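Local coordinates for protein beta-1,4-mannanase (Aplysia kurodai, PDB 3VUP) that probably hydrolyses the internal beta-1,4-mannosidic linkages of mannan in the digestive fluid of the sea hare, at residues P71-Q76 and C109-A114; D158-P163 and L201-W206. One frame throughout, in Å; residues are numbered along the deposited sequence.

Interaction 1 of 2, residues P71-Q76 and C109-A114; sequences PAFNDQ and CLWNAA
Trp-111, whose indole reaches Pro-71 and Phe-73, is followed directly by a gripped polar atom: Asn-112 OD1 receives two hydrogen bonds, from Asn-161 ND2 and from Ala-114 N at 3.0 Å, the second making an Asx turn that shapes the strand end. The donor Ala-114 N stands 61° out of the amide carbonyl plane. With CG anti to its own carbonyl carbon (chi1 -57°), Trp-111 extends the benzo end of its indole toward the loop, and CH2 makes the main touch, 3.5 Å from Pro-71 CD and 4.0 Å from Pro-71 CG. Proline and indole advance from opposite directions and meet obliquely. Phe-73 joins more loosely at its ring edge, where CZ lies 4.3 Å from Trp-111 CH2, close to the phenyl plane. A cis peptide bond precedes Pro-71, and the short antiparallel pairing of 72-73 with 79-81 follows it. The contact thus sets this excursion against the outside of barrel strand 105-112, with Tyr-136 meeting the indole edge-to-face. No hydrogen bond crosses between the segments; because NE1 is bound to Gln-207 OE1, the indole's polar end is satisfied elsewhere, and its benzo end meets the loop by van der Waals packing alone.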
ATOM      1  N   PRO A  71      -3.092  11.164 -11.935  1.00  6.34           N
ATOM      2  CA  PRO A  71      -4.020  12.269 -12.192  1.00  6.72           C
ATOM      3  C   PRO A  71      -3.630  12.976 -13.493  1.00  7.17           C
ATOM      4  O   PRO A  71      -2.653  12.583 -14.135  1.00  7.72           O
ATOM      5  CB  PRO A  71      -3.781  13.187 -10.995  1.00  7.42           C
ATOM      6  CG  PRO A  71      -2.330  12.991 -10.699  1.00  6.88           C
ATOM      7  CD  PRO A  71      -2.095  11.517 -10.909  1.00  6.65           C
ATOM      8  N   ALA A  72      -4.399  13.983 -13.890  1.00  7.87           N
ATOM      9  CA  ALA A  72      -4.070  14.760 -15.077  1.00  8.61           C
ATOM     10  C   ALA A  72      -3.058  15.846 -14.729  1.00  8.05           C
ATOM     11  O   ALA A  72      -3.244  16.584 -13.755  1.00  8.61           O
ATOM     12  CB  ALA A  72      -5.327  15.375 -15.657  1.00  9.83           C
ATOM     13  N   PHE A  73      -1.998  15.943 -15.531  1.00  8.99           N
ATOM     14  CA  PHE A  73      -0.955  16.948 -15.336  1.00  9.79           C
ATOM     15  C   PHE A  73      -0.947  17.920 -16.504  1.00 10.22           C
ATOM     16  O   PHE A  73      -1.194  17.520 -17.643  1.00 11.65           O
ATOM     17  CB  PHE A  73       0.429  16.295 -15.303  1.00  9.31           C
ATOM     18  CG  PHE A  73       0.684  15.425 -14.110  1.00  9.55           C
ATOM     19  CD1 PHE A  73       1.392  15.909 -13.021  1.00  9.46           C
ATOM     20  CD2 PHE A  73       0.247  14.112 -14.092  1.00 10.23           C
ATOM     21  CE1 PHE A  73       1.649  15.102 -11.927  1.00 10.14           C
ATOM     22  CE2 PHE A  73       0.506  13.295 -13.004  1.00 10.34           C
ATOM     23  CZ  PHE A  73       1.200  13.790 -11.920  1.00 10.11           C
ATOM     24  N   ASN A  74      -0.636  19.186 -16.238  1.00 10.87           N
ATOM     25  CA  ASN A  74      -0.334  20.095 -17.333  1.00 12.39           C
ATOM     26  C   ASN A  74       1.127  19.949 -17.750  1.00 13.83           C
ATOM     27  O   ASN A  74       1.884  19.194 -17.133  1.00 13.60           O
ATOM     28  CB  ASN A  74      -0.728  21.552 -17.026  1.00 13.22           C
ATOM     29  CG  ASN A  74       0.098  22.194 -15.912  1.00 13.51           C
ATOM     30  OD1 ASN A  74       1.218  21.785 -15.608  1.00 13.33           O
ATOM     31  ND2 ASN A  74      -0.459  23.244 -15.321  1.00 14.62           N
ATOM     32  N   ASP A  75       1.528  20.670 -18.788  1.00 16.22           N
ATOM     33  CA  ASP A  75       2.876  20.519 -19.322  1.00 18.27           C
ATOM     34  C   ASP A  75       3.965  20.980 -18.358  1.00 18.28           C
ATOM     35  O   ASP A  75       5.138  20.666 -18.548  1.00 19.47           O
ATOM     36  CB  ASP A  75       3.012  21.239 -20.664  1.00 21.36           C
ATOM     37  CG  ASP A  75       2.199  20.578 -21.758  1.00 24.03           C
ATOM     38  OD1 ASP A  75       1.811  19.402 -21.579  1.00 25.09           O
ATOM     39  OD2 ASP A  75       1.954  21.227 -22.796  1.00 25.77           O
ATOM     40  N   GLN A  76       3.579  21.720 -17.326  1.00 18.22           N
ATOM     41  CA  GLN A  76       4.529  22.195 -16.329  1.00 18.87           C
ATOM     42  C   GLN A  76       4.649  21.240 -15.139  1.00 17.52           C
ATOM     43  O   GLN A  76       5.497  21.428 -14.269  1.00 18.07           O
ATOM     44  CB  GLN A  76       4.158  23.602 -15.850  1.00 21.05           C
ATOM     45  CG  GLN A  76       4.334  24.692 -16.903  1.00 23.47           C
ATOM     46  CD  GLN A  76       3.271  24.647 -17.987  1.00 25.61           C
ATOM     47  OE1 GLN A  76       2.087  24.444 -17.706  1.00 26.52           O
ATOM     48  NE2 GLN A  76       3.689  24.827 -19.234  1.00 26.66           N
ATOM     49  N   CYS A 109      -3.572   1.662  -4.064  1.00  4.87           N
ATOM     50  CA  CYS A 109      -2.209   2.142  -3.892  1.00  4.77           C
ATOM     51  C   CYS A 109      -1.965   3.251  -4.909  1.00  4.59           C
ATOM     52  O   CYS A 109      -2.002   3.011  -6.116  1.00  4.90           O
ATOM     53  CB  CYS A 109      -1.213   0.995  -4.075  1.00  5.24           C
ATOM     54  SG  CYS A 109       0.510   1.510  -3.973  1.00  5.66           S
ATOM     55  N   LEU A 110      -1.723   4.462  -4.419  1.00  4.98           N
ATOM     56  CA  LEU A 110      -1.710   5.634  -5.288  1.00  4.64           C
ATOM     57  C   LEU A 110      -0.501   5.681  -6.217  1.00  4.52           C
ATOM     58  O   LEU A 110      -0.674   5.810  -7.429  1.00  5.04           O
ATOM     59  CB  LEU A 110      -1.800   6.914  -4.463  1.00  5.52           C
ATOM     60  CG  LEU A 110      -3.071   7.065  -3.634  1.00  6.42           C
ATOM     61  CD1 LEU A 110      -2.987   8.354  -2.832  1.00  7.23           C
ATOM     62  CD2 LEU A 110      -4.311   7.031  -4.522  1.00  7.69           C
ATOM     63  N   TRP A 111       0.703   5.565  -5.650  1.00  4.82           N
ATOM     64  CA  TRP A 111       1.944   5.819  -6.375  1.00  4.70           C
ATOM     65  C   TRP A 111       2.890   4.624  -6.292  1.00  4.74           C
ATOM     66  O   TRP A 111       2.707   3.718  -5.470  1.00  5.11           O
ATOM     67  CB  TRP A 111       2.648   7.041  -5.796  1.00  5.01           C
ATOM     68  CG  TRP A 111       1.822   8.291  -5.798  1.00  4.88           C
ATOM     69  CD1 TRP A 111       1.245   8.889  -4.714  1.00  5.48           C
ATOM     70  CD2 TRP A 111       1.492   9.110  -6.930  1.00  5.23           C
ATOM     71  NE1 TRP A 111       0.572  10.018  -5.099  1.00  5.99           N
ATOM     72  CE2 TRP A 111       0.710  10.178  -6.452  1.00  5.57           C
ATOM     73  CE3 TRP A 111       1.763   9.034  -8.302  1.00  5.94           C
ATOM     74  CZ2 TRP A 111       0.215  11.177  -7.292  1.00  6.04           C
ATOM     75  CZ3 TRP A 111       1.270  10.027  -9.135  1.00  6.28           C
ATOM     76  CH2 TRP A 111       0.502  11.079  -8.626  1.00  6.88           C
ATOM     77  N   ASN A 112       3.923   4.639  -7.132  1.00  5.62           N
ATOM     78  CA  ASN A 112       4.894   3.557  -7.186  1.00  5.27           C
ATOM     79  C   ASN A 112       6.299   4.123  -7.372  1.00  5.35           C
ATOM     80  O   ASN A 112       6.511   5.000  -8.217  1.00  5.92           O
ATOM     81  CB  ASN A 112       4.569   2.640  -8.368  1.00  5.51           C
ATOM     82  CG  ASN A 112       5.515   1.462  -8.490  1.00  5.06           C
ATOM     83  OD1 ASN A 112       6.028   0.958  -7.489  1.00  5.23           O
ATOM     84  ND2 ASN A 112       5.739   1.001  -9.724  1.00  5.97           N
ATOM     85  N   ALA A 113       7.249   3.604  -6.595  1.00  5.28           N
ATOM     86  CA  ALA A 113       8.660   3.943  -6.760  1.00  5.93           C
ATOM     87  C   ALA A 113       9.550   2.711  -6.980  1.00  5.94           C
ATOM     88  O   ALA A 113      10.775   2.808  -6.887  1.00  6.47           O
ATOM     89  CB  ALA A 113       9.164   4.756  -5.571  1.00  7.68           C
ATOM     90  N   ALA A 114       8.949   1.560  -7.291  1.00  5.72           N
ATOM     91  CA  ALA A 114       9.730   0.330  -7.511  1.00  6.02           C
ATOM     92  C   ALA A 114      10.366   0.234  -8.896  1.00  5.64           C
ATOM     93  O   ALA A 114      11.174  -0.664  -9.146  1.00  6.16           O
ATOM     94  CB  ALA A 114       8.881  -0.898  -7.248  1.00  6.25           C
TER

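Interaction 2 of 2, residues D158-P163 and L201-W206; sequences DLMNEP and LRFLNW
Leu-159 and Leu-204 cross obliquely where a barrel strand meets the helix outside it. Leu-204 CD2 nestles against the root of the other leucine, 3.8 Å from Leu-159 CB and 3.9 Å from Leu-159 CD1. That same methyl, Leu-159 CD1, also presses on the helix backbone, 3.3 Å from Leu-204 O. Beside this pair, Met-160 runs at about a right angle to Phe-203. Its CG is anti to the backbone N, and the chain stays extended until chi3 (-111°) turns the methyl aside, leaving Met-160 CE 3.7 Å from Phe-203 CE2. The sulfur takes part as well in this Met-aromatic contact: Met-160 SD lies 5.3 Å from the centroid of the Phe-203 ring, 66° off the ring normal. Strand 157-161 and helix 197-214 are successive elements of a (beta/alpha)8 barrel, their local axes 9.3 Å apart and nearly antiparallel at 154°. The strand ends at Asn-161 and runs straight on into Glu-162 and Pro-163, the Asn-Glu pair at the end of the fourth barrel strand as in clan GH-A glycoside hydrolases, where this glutamate is the acid/base; the position of Glu-162 is consistent with that, and its OE2 is hydrogen-bonded to His-262 ND1 and to a Tris molecule probably carried over from crystallisation. On the helix, Leu-204 also packs on Leu-245 of helix 242-249.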
ATOM      1  N   ASP A 158      -3.236   3.213   0.407  1.00  4.66           N
ATOM      2  CA  ASP A 158      -1.796   2.977   0.435  1.00  4.92           C
ATOM      3  C   ASP A 158      -1.174   4.091  -0.413  1.00  4.82           C
ATOM      4  O   ASP A 158      -1.377   4.151  -1.627  1.00  5.11           O
ATOM      5  CB  ASP A 158      -1.501   1.587  -0.136  1.00  5.12           C
ATOM      6  CG  ASP A 158      -0.013   1.263  -0.242  1.00  4.90           C
ATOM      7  OD1 ASP A 158       0.829   2.184  -0.167  1.00  5.36           O
ATOM      8  OD2 ASP A 158       0.298   0.061  -0.455  1.00  5.52           O
ATOM      9  N   LEU A 159      -0.424   4.985   0.224  1.00  4.34           N
ATOM     10  CA  LEU A 159       0.096   6.146  -0.493  1.00  4.54           C
ATOM     11  C   LEU A 159       1.112   5.800  -1.564  1.00  4.31           C
ATOM     12  O   LEU A 159       1.191   6.472  -2.585  1.00  4.93           O
ATOM     13  CB  LEU A 159       0.740   7.127   0.474  1.00  5.00           C
ATOM     14  CG  LEU A 159      -0.170   7.681   1.559  1.00  5.08           C
ATOM     15  CD1 LEU A 159       0.580   8.731   2.347  1.00  6.02           C
ATOM     16  CD2 LEU A 159      -1.450   8.259   0.977  1.00  5.69           C
ATOM     17  N   MET A 160       1.933   4.790  -1.317  1.00  4.56           N
ATOM     18  CA  MET A 160       3.032   4.528  -2.224  1.00  4.77           C
ATOM     19  C   MET A 160       3.593   3.142  -2.081  1.00  4.87           C
ATOM     20  O   MET A 160       3.917   2.673  -0.977  1.00  5.19           O
ATOM     21  CB  MET A 160       4.159   5.537  -2.013  1.00  5.46           C
ATOM     22  CG  MET A 160       5.330   5.376  -2.989  1.00  6.43           C
ATOM     23  SD  MET A 160       6.545   6.700  -2.887  1.00  7.55           S
ATOM     24  CE  MET A 160       6.271   7.509  -4.453  1.00  8.88           C
ATOM     25  N   ASN A 161       3.746   2.494  -3.225  1.00  4.75           N
ATOM     26  CA  ASN A 161       4.472   1.250  -3.284  1.00  4.06           C
ATOM     27  C   ASN A 161       5.980   1.455  -3.297  1.00  4.32           C
ATOM     28  O   ASN A 161       6.522   2.066  -4.221  1.00  4.60           O
ATOM     29  CB  ASN A 161       4.095   0.477  -4.534  1.00  4.77           C
ATOM     30  CG  ASN A 161       4.733  -0.875  -4.544  1.00  4.66           C
ATOM     31  OD1 ASN A 161       4.393  -1.718  -3.720  1.00  4.67           O
ATOM     32  ND2 ASN A 161       5.707  -1.082  -5.423  1.00  4.98           N
ATOM     33  N   GLU A 162       6.636   0.937  -2.263  1.00  4.41           N
ATOM     34  CA  GLU A 162       8.095   0.820  -2.198  1.00  4.28           C
ATOM     35  C   GLU A 162       8.864   2.112  -2.512  1.00  4.68           C
ATOM     36  O   GLU A 162       9.628   2.165  -3.479  1.00  5.18           O
ATOM     37  CB  GLU A 162       8.562  -0.335  -3.089  1.00  4.70           C
ATOM     38  CG  GLU A 162       7.871  -1.639  -2.678  1.00  5.04           C
ATOM     39  CD  GLU A 162       8.418  -2.896  -3.334  1.00  5.17           C
ATOM     40  OE1 GLU A 162       9.189  -2.801  -4.317  1.00  6.99           O
ATOM     41  OE2 GLU A 162       8.052  -4.003  -2.854  1.00  5.60           O
ATOM     42  N   PRO A 163       8.695   3.148  -1.669  1.00  5.32           N
ATOM     43  CA  PRO A 163       9.487   4.378  -1.840  1.00  5.06           C
ATOM     44  C   PRO A 163      10.982   4.067  -1.956  1.00  5.24           C
ATOM     45  O   PRO A 163      11.722   4.785  -2.632  1.00  5.98           O
ATOM     46  CB  PRO A 163       9.215   5.151  -0.545  1.00  6.10           C
ATOM     47  CG  PRO A 163       7.925   4.599  -0.020  1.00  7.20           C
ATOM     48  CD  PRO A 163       7.876   3.172  -0.444  1.00  5.71           C
ATOM     49  N   LEU A 201       9.148  12.064   2.987  1.00  5.06           N
ATOM     50  CA  LEU A 201       8.316  12.112   4.182  1.00  5.51           C
ATOM     51  C   LEU A 201       7.309  13.259   4.124  1.00  5.50           C
ATOM     52  O   LEU A 201       6.186  13.114   4.611  1.00  5.50           O
ATOM     53  CB  LEU A 201       9.158  12.135   5.457  1.00  5.88           C
ATOM     54  CG  LEU A 201       9.971  10.869   5.720  1.00  6.42           C
ATOM     55  CD1 LEU A 201      10.893  11.096   6.907  1.00  6.78           C
ATOM     56  CD2 LEU A 201       9.055   9.667   5.941  1.00  7.52           C
ATOM     57  N   ARG A 202       7.692  14.394   3.545  1.00  5.91           N
ATOM     58  CA  ARG A 202       6.731  15.465   3.336  0.58  6.60           C
ATOM     59  C   ARG A 202       5.627  14.988   2.395  1.00  5.84           C
ATOM     60  O   ARG A 202       4.444  15.203   2.648  1.00  6.31           O
ATOM     61  CB  ARG A 202       7.405  16.709   2.763  0.58  7.66           C
ATOM     62  CG  ARG A 202       6.406  17.788   2.382  0.58  8.11           C
ATOM     63  CD  ARG A 202       7.069  19.005   1.750  0.58  8.91           C
ATOM     64  NE  ARG A 202       7.682  18.704   0.459  0.58  9.87           N
ATOM     65  CZ  ARG A 202       8.993  18.663   0.251  0.58 11.25           C
ATOM     66  NH1 ARG A 202       9.837  18.899   1.248  0.58 11.97           N
ATOM     67  NH2 ARG A 202       9.460  18.382  -0.956  0.58 11.98           N
ATOM     68  N   PHE A 203       6.027  14.347   1.304  1.00  5.85           N
ATOM     69  CA  PHE A 203       5.110  13.800   0.305  1.00  6.04           C
ATOM     70  C   PHE A 203       4.081  12.888   0.965  1.00  5.76           C
ATOM     71  O   PHE A 203       2.881  12.997   0.701  1.00  5.93           O
ATOM     72  CB  PHE A 203       5.973  13.067  -0.733  1.00  6.71           C
ATOM     73  CG  PHE A 203       5.222  12.330  -1.819  1.00  6.54           C
ATOM     74  CD1 PHE A 203       4.725  12.995  -2.933  1.00  7.70           C
ATOM     75  CD2 PHE A 203       5.135  10.950  -1.783  1.00  7.42           C
ATOM     76  CE1 PHE A 203       4.096  12.294  -3.958  1.00  8.01           C
ATOM     77  CE2 PHE A 203       4.508  10.247  -2.796  1.00  8.07           C
ATOM     78  CZ  PHE A 203       3.991  10.914  -3.885  1.00  8.54           C
ATOM     79  N   LEU A 204       4.556  12.010   1.839  1.00  5.13           N
ATOM     80  CA  LEU A 204       3.675  11.093   2.546  1.00  5.22           C
ATOM     81  C   LEU A 204       2.818  11.798   3.605  1.00  4.80           C
ATOM     82  O   LEU A 204       1.606  11.591   3.671  1.00  5.31           O
ATOM     83  CB  LEU A 204       4.492   9.952   3.157  1.00  5.37           C
ATOM     84  CG  LEU A 204       5.252   9.064   2.158  1.00  5.78           C
ATOM     85  CD1 LEU A 204       6.226   8.146   2.884  1.00  6.39           C
ATOM     86  CD2 LEU A 204       4.297   8.250   1.301  1.00  5.69           C
ATOM     87  N   ASN A 205       3.443  12.642   4.418  1.00  4.90           N
ATOM     88  CA  ASN A 205       2.728  13.364   5.471  1.00  4.93           C
ATOM     89  C   ASN A 205       1.594  14.203   4.902  1.00  5.13           C
ATOM     90  O   ASN A 205       0.476  14.181   5.420  1.00  5.34           O
ATOM     91  CB  ASN A 205       3.717  14.243   6.247  1.00  5.17           C
ATOM     92  CG  ASN A 205       3.051  15.138   7.287  1.00  5.11           C
ATOM     93  OD1 ASN A 205       3.018  16.359   7.144  1.00  5.82           O
ATOM     94  ND2 ASN A 205       2.536  14.535   8.350  1.00  5.52           N
ATOM     95  N   TRP A 206       1.868  14.955   3.839  1.00  5.02           N
ATOM     96  CA  TRP A 206       0.839  15.847   3.310  1.00  5.63           C
ATOM     97  C   TRP A 206      -0.336  15.067   2.735  1.00  5.35           C
ATOM     98  O   TRP A 206      -1.490  15.455   2.905  1.00  5.59           O
ATOM     99  CB  TRP A 206       1.414  16.802   2.266  1.00  6.06           C
ATOM    100  CG  TRP A 206       2.271  17.901   2.839  1.00  5.98           C
ATOM    101  CD1 TRP A 206       2.796  17.982   4.107  1.00  5.86           C
ATOM    102  CD2 TRP A 206       2.688  19.091   2.159  1.00  7.02           C
ATOM    103  NE1 TRP A 206       3.517  19.146   4.244  1.00  7.10           N
ATOM    104  CE2 TRP A 206       3.471  19.841   3.064  1.00  7.39           C
ATOM    105  CE3 TRP A 206       2.486  19.588   0.868  1.00  8.04           C
ATOM    106  CZ2 TRP A 206       4.047  21.065   2.716  1.00  9.14           C
ATOM    107  CZ3 TRP A 206       3.059  20.796   0.527  1.00  9.68           C
ATOM    108  CH2 TRP A 206       3.827  21.524   1.448  1.00  9.36           C
TER

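Overall arrangement
From the N terminus, the chain has laid down barrel strands 18-22 and 58-65 before interaction 1 opens at 71. It closes at 109-114, after the hairpin 72-73 with 79-81, helix 88-101 and most of strand 105-112. Helices 122-128 and 130-147 then lead to strand 157-161, where interaction 2 opens; it closes on helix 197-214 across a long, mostly irregular connection. The two loops follow in series, neither nesting nor crossing, yet their centres are only 12 Å apart. Strands 105-112 and 157-161 are neighbours in the barrel, joined by a probable hydrogen bond from Asn-161 N to Trp-111 O, 2.8 Å, and Trp-111 also touches Met-160 and Phe-203, so that its side chain links the two contacts on the outside of the barrel.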